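Local coordinates for selenium-binding protein (PDB 2ECE) that is of unknown function, forms a beta-propeller and, judging by its family, may bind selenium, at residues Y191-S205 / A253-L265. Residues are numbered along the deposited sequence; the frame is centred on the assembly and turned at random.
Sequences YDFWWNLPNEVLVSS and ALELRPLHDPTKL
A chi1 of -173° turns the Asp192 carboxylate away from its own amide and across to Leu256, while Glu255, bent at chi2 (-66°), curls its carboxylate back toward the same spot. Leu256 N donates to Asp192 OD2 at 2.8 Å, an almost straight bond (170°) that uses the anti lone pair. At the edge of the Arg257 guanidinium, Asp192 OD2 also forms a long salt bridge to NH1 (3.5 Å), the two planes being steeply inclined. Arg257 grips Glu255 end-on, NH1 and NH2 converging on the single oxygen OE1, and Asp325 supplies a second carboxylate for NH2. Thr142 holds Asp192 OD1; one water bonds Glu255 OE1 and, weakly, Asp192 OD1, and another links Tyr191 OH to Glu255 OE2, which His75 also binds.

Beside this network, Leu254 CD2 sits over the centre of the Tyr191 ring in a CH-pi contact (3.5 Å to the centroid). Ser205 OG donates to Leu254 O at 2.6 Å, in the carbonyl plane, and accepts from Asp192 N, so a single hydroxyl ties the chain at 192 and 205 to strand 253-258. Leu256 CD1 packs against Val203 CG2, and Pro258 CD against Trp194 CE3 (3.5 Å). Toward the 197-200 turn, Asn196 ND2 donates to Pro262 O (3.1 Å) from above the carbonyl plane, while its OD1 takes N and ND2 of Asn199.

Strands 193-196 and 253-258 run nearly parallel, each the first strand of its own blade, so the contact joins consecutive propeller blades, its direct hydrogen bonds running from side chains of the first to main-chain atoms of the second. The buried Asp192 and Glu255 carboxylates lie 3.6 Å apart (OD2 to OE1), a repulsion that Arg257 probably offsets only in part, with Leu256 N, Thr142, His75 and the waters helping to stabilise the oxygens.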
# COMPACT_ATOMS: atom_id res chain seq x y z
N TYR A 191 3.04 10.66 2.12
CA TYR A 191 3.23 9.33 1.55
C TYR A 191 1.89 8.58 1.50
O TYR A 191 1.25 8.50 0.46
CB TYR A 191 4.20 8.50 2.38
CG TYR A 191 4.45 7.12 1.81
CD1 TYR A 191 3.85 5.98 2.35
CD2 TYR A 191 5.25 6.98 0.68
CE1 TYR A 191 4.04 4.71 1.75
CE2 TYR A 191 5.45 5.74 0.08
CZ TYR A 191 4.84 4.62 0.62
OH TYR A 191 5.05 3.40 0.01
N ASP A 192 1.40 8.23 2.68
CA ASP A 192 0.15 7.47 2.76
C ASP A 192 -0.82 8.21 3.67
O ASP A 192 -0.46 9.21 4.29
CB ASP A 192 0.40 6.04 3.30
CG ASP A 192 -0.84 5.16 3.24
OD1 ASP A 192 -1.57 5.23 2.23
OD2 ASP A 192 -1.08 4.40 4.20
N PHE A 193 -2.05 7.73 3.74
CA PHE A 193 -3.06 8.34 4.59
C PHE A 193 -4.24 7.41 4.68
O PHE A 193 -4.43 6.55 3.83
CB PHE A 193 -3.55 9.68 4.00
CG PHE A 193 -4.52 9.52 2.84
CD1 PHE A 193 -4.06 9.26 1.55
CD2 PHE A 193 -5.90 9.61 3.05
CE1 PHE A 193 -4.96 9.10 0.48
CE2 PHE A 193 -6.81 9.45 1.99
CZ PHE A 193 -6.33 9.19 0.71
N TRP A 194 -5.03 7.59 5.72
CA TRP A 194 -6.27 6.86 5.88
C TRP A 194 -7.10 7.57 6.93
O TRP A 194 -6.80 8.70 7.29
CB TRP A 194 -6.08 5.37 6.22
CG TRP A 194 -7.20 4.57 5.58
CD1 TRP A 194 -8.38 5.09 5.11
CD2 TRP A 194 -7.26 3.16 5.33
NE1 TRP A 194 -9.16 4.09 4.58
CE2 TRP A 194 -8.50 2.90 4.70
CE3 TRP A 194 -6.39 2.08 5.58
CZ2 TRP A 194 -8.90 1.61 4.31
CZ3 TRP A 194 -6.78 0.79 5.19
CH2 TRP A 194 -8.03 0.57 4.57
N TRP A 195 -8.14 6.92 7.44
CA TRP A 195 -8.99 7.61 8.38
C TRP A 195 -9.86 6.70 9.23
O TRP A 195 -9.88 5.48 9.06
CB TRP A 195 -9.91 8.56 7.57
CG TRP A 195 -10.56 7.87 6.35
CD1 TRP A 195 -11.16 6.64 6.32
CD2 TRP A 195 -10.66 8.38 5.00
NE1 TRP A 195 -11.63 6.36 5.06
CE2 TRP A 195 -11.33 7.40 4.23
CE3 TRP A 195 -10.25 9.57 4.37
CZ2 TRP A 195 -11.61 7.57 2.86
CZ3 TRP A 195 -10.53 9.74 2.99
CH2 TRP A 195 -11.20 8.74 2.26
N ASN A 196 -10.55 7.33 10.18
CA ASN A 196 -11.53 6.67 11.02
C ASN A 196 -12.67 7.63 10.73
O ASN A 196 -12.72 8.74 11.26
CB ASN A 196 -11.16 6.74 12.50
CG ASN A 196 -12.22 6.10 13.38
OD1 ASN A 196 -13.40 6.46 13.31
ND2 ASN A 196 -11.82 5.13 14.20
N LEU A 197 -13.58 7.21 9.86
CA LEU A 197 -14.67 8.07 9.43
C LEU A 197 -15.65 8.58 10.49
O LEU A 197 -15.90 9.78 10.56
CB LEU A 197 -15.44 7.40 8.28
CG LEU A 197 -14.59 7.22 7.01
CD1 LEU A 197 -15.32 6.36 5.99
CD2 LEU A 197 -14.27 8.59 6.42
N PRO A 198 -16.19 7.70 11.34
CA PRO A 198 -17.13 8.20 12.35
C PRO A 198 -16.52 9.19 13.34
O PRO A 198 -17.19 10.10 13.83
CB PRO A 198 -17.64 6.93 13.02
CG PRO A 198 -17.49 5.89 11.92
CD PRO A 198 -16.13 6.23 11.37
N ASN A 199 -15.24 9.01 13.64
CA ASN A 199 -14.54 9.89 14.57
C ASN A 199 -13.96 11.10 13.86
O ASN A 199 -13.34 11.97 14.48
CB ASN A 199 -13.46 9.10 15.30
CG ASN A 199 -14.05 8.16 16.31
OD1 ASN A 199 -14.40 8.57 17.42
ND2 ASN A 199 -14.19 6.89 15.95
N GLU A 200 -14.15 11.14 12.55
CA GLU A 200 -13.69 12.24 11.72
C GLU A 200 -12.23 12.64 11.83
O GLU A 200 -11.92 13.82 11.93
CB GLU A 200 -14.56 13.46 11.97
CG GLU A 200 -16.04 13.16 11.89
CD GLU A 200 -16.88 14.41 11.81
OE1 GLU A 200 -16.42 15.46 12.28
OE2 GLU A 200 -18.01 14.33 11.27
N VAL A 201 -11.32 11.67 11.84
CA VAL A 201 -9.92 12.04 11.88
C VAL A 201 -9.21 11.32 10.76
O VAL A 201 -9.50 10.17 10.44
CB VAL A 201 -9.26 11.69 13.25
CG1 VAL A 201 -10.27 11.10 14.18
CG2 VAL A 201 -8.08 10.76 13.05
N LEU A 202 -8.28 12.04 10.14
CA LEU A 202 -7.49 11.52 9.05
C LEU A 202 -6.06 11.52 9.54
O LEU A 202 -5.65 12.42 10.27
CB LEU A 202 -7.65 12.42 7.82
CG LEU A 202 -6.85 12.08 6.55
CD1 LEU A 202 -7.64 12.55 5.32
CD2 LEU A 202 -5.48 12.73 6.59
N VAL A 203 -5.31 10.50 9.15
CA VAL A 203 -3.91 10.39 9.54
C VAL A 203 -3.11 10.34 8.25
O VAL A 203 -3.56 9.74 7.27
CB VAL A 203 -3.66 9.10 10.37
CG1 VAL A 203 -4.36 9.21 11.71
CG2 VAL A 203 -4.20 7.89 9.62
N SER A 204 -1.94 10.97 8.24
CA SER A 204 -1.08 10.98 7.07
C SER A 204 0.36 10.73 7.51
O SER A 204 0.73 11.05 8.65
CB SER A 204 -1.18 12.34 6.35
OG SER A 204 -0.74 13.41 7.18
N SER A 205 1.16 10.16 6.61
CA SER A 205 2.56 9.82 6.94
C SER A 205 3.61 10.62 6.16
O SER A 205 3.31 11.65 5.57
CB SER A 205 2.78 8.32 6.73
OG SER A 205 2.45 7.93 5.41
N ALA A 253 8.20 6.93 7.38
CA ALA A 253 6.96 6.59 8.07
C ALA A 253 6.03 6.29 6.89
O ALA A 253 5.45 7.24 6.33
CB ALA A 253 6.46 7.79 8.89
N LEU A 254 5.85 5.02 6.52
CA LEU A 254 5.06 4.68 5.37
C LEU A 254 3.55 4.41 5.65
O LEU A 254 2.74 5.35 5.67
CB LEU A 254 5.77 3.45 4.63
CG LEU A 254 7.19 3.88 4.18
CD1 LEU A 254 7.64 2.86 3.17
CD2 LEU A 254 7.26 5.28 3.54
N GLU A 255 3.20 3.12 5.46
CA GLU A 255 1.83 2.61 5.50
C GLU A 255 1.02 2.73 6.76
O GLU A 255 1.41 2.23 7.83
CB GLU A 255 1.80 1.13 5.03
CG GLU A 255 2.40 0.84 3.64
CD GLU A 255 1.62 1.46 2.49
OE1 GLU A 255 0.39 1.59 2.59
OE2 GLU A 255 2.25 1.81 1.46
N LEU A 256 -0.14 3.36 6.61
CA LEU A 256 -1.03 3.64 7.75
C LEU A 256 -2.20 2.69 7.77
O LEU A 256 -2.94 2.60 6.80
CB LEU A 256 -1.56 5.08 7.69
CG LEU A 256 -0.60 6.17 8.17
CD1 LEU A 256 -1.03 7.53 7.65
CD2 LEU A 256 -0.56 6.15 9.69
N ARG A 257 -2.38 1.98 8.88
CA ARG A 257 -3.47 1.02 8.94
C ARG A 257 -4.32 1.11 10.21
O ARG A 257 -3.98 0.53 11.24
CB ARG A 257 -2.92 -0.41 8.81
CG ARG A 257 -2.19 -0.70 7.50
CD ARG A 257 -3.14 -0.76 6.29
NE ARG A 257 -2.43 -1.17 5.07
CZ ARG A 257 -1.71 -0.36 4.30
NH1 ARG A 257 -1.60 0.93 4.59
NH2 ARG A 257 -1.07 -0.85 3.25
N PRO A 258 -5.42 1.87 10.14
CA PRO A 258 -6.32 2.01 11.29
C PRO A 258 -6.95 0.63 11.51
O PRO A 258 -7.03 -0.16 10.56
CB PRO A 258 -7.37 3.00 10.79
CG PRO A 258 -6.65 3.79 9.72
CD PRO A 258 -5.84 2.73 9.02
N LEU A 259 -7.38 0.31 12.73
CA LEU A 259 -8.05 -0.98 12.90
C LEU A 259 -9.35 -0.81 12.11
O LEU A 259 -9.84 0.31 11.93
CB LEU A 259 -8.35 -1.27 14.38
CG LEU A 259 -7.16 -1.66 15.26
CD1 LEU A 259 -7.68 -2.31 16.54
CD2 LEU A 259 -6.25 -2.63 14.53
N HIS A 260 -9.90 -1.92 11.62
CA HIS A 260 -11.12 -1.86 10.82
C HIS A 260 -12.37 -1.47 11.61
O HIS A 260 -13.27 -0.82 11.08
CB HIS A 260 -11.30 -3.20 10.11
CG HIS A 260 -10.16 -3.55 9.21
ND1 HIS A 260 -9.97 -2.97 7.97
CD2 HIS A 260 -9.12 -4.40 9.39
CE1 HIS A 260 -8.86 -3.44 7.43
NE2 HIS A 260 -8.32 -4.31 8.27
N ASP A 261 -12.42 -1.88 12.88
CA ASP A 261 -13.55 -1.58 13.76
C ASP A 261 -13.48 -0.08 14.05
O ASP A 261 -12.57 0.38 14.74
CB ASP A 261 -13.38 -2.35 15.07
CG ASP A 261 -14.57 -2.19 16.02
OD1 ASP A 261 -15.33 -1.21 15.91
OD2 ASP A 261 -14.72 -3.07 16.89
N PRO A 262 -14.44 0.71 13.54
CA PRO A 262 -14.42 2.16 13.77
C PRO A 262 -14.57 2.63 15.22
O PRO A 262 -14.36 3.81 15.50
CB PRO A 262 -15.55 2.66 12.87
CG PRO A 262 -16.55 1.55 12.97
CD PRO A 262 -15.67 0.31 12.82
N THR A 263 -14.94 1.73 16.13
CA THR A 263 -15.08 2.13 17.53
C THR A 263 -13.70 2.16 18.17
O THR A 263 -13.54 2.65 19.29
CB THR A 263 -15.98 1.15 18.33
OG1 THR A 263 -15.38 -0.15 18.36
CG2 THR A 263 -17.35 1.06 17.70
N LYS A 264 -12.71 1.66 17.44
CA LYS A 264 -11.34 1.63 17.93
C LYS A 264 -10.54 2.79 17.36
O LYS A 264 -10.37 2.91 16.15
CB LYS A 264 -10.67 0.32 17.51
CG LYS A 264 -11.39 -0.94 17.97
CD LYS A 264 -11.13 -1.23 19.44
CE LYS A 264 -11.67 -2.60 19.84
NZ LYS A 264 -13.16 -2.64 19.87
N LEU A 265 -10.02 3.65 18.22
CA LEU A 265 -9.26 4.77 17.71
C LEU A 265 -7.78 4.53 17.76
O LEU A 265 -7.04 5.19 18.49
CB LEU A 265 -9.61 6.05 18.43
CG LEU A 265 -10.90 6.58 17.81
CD1 LEU A 265 -12.09 6.21 18.68
CD2 LEU A 265 -10.77 8.08 17.62
O HOH W 1 4.70 1.09 1.02
O HOH W 2 -1.29 2.75 0.99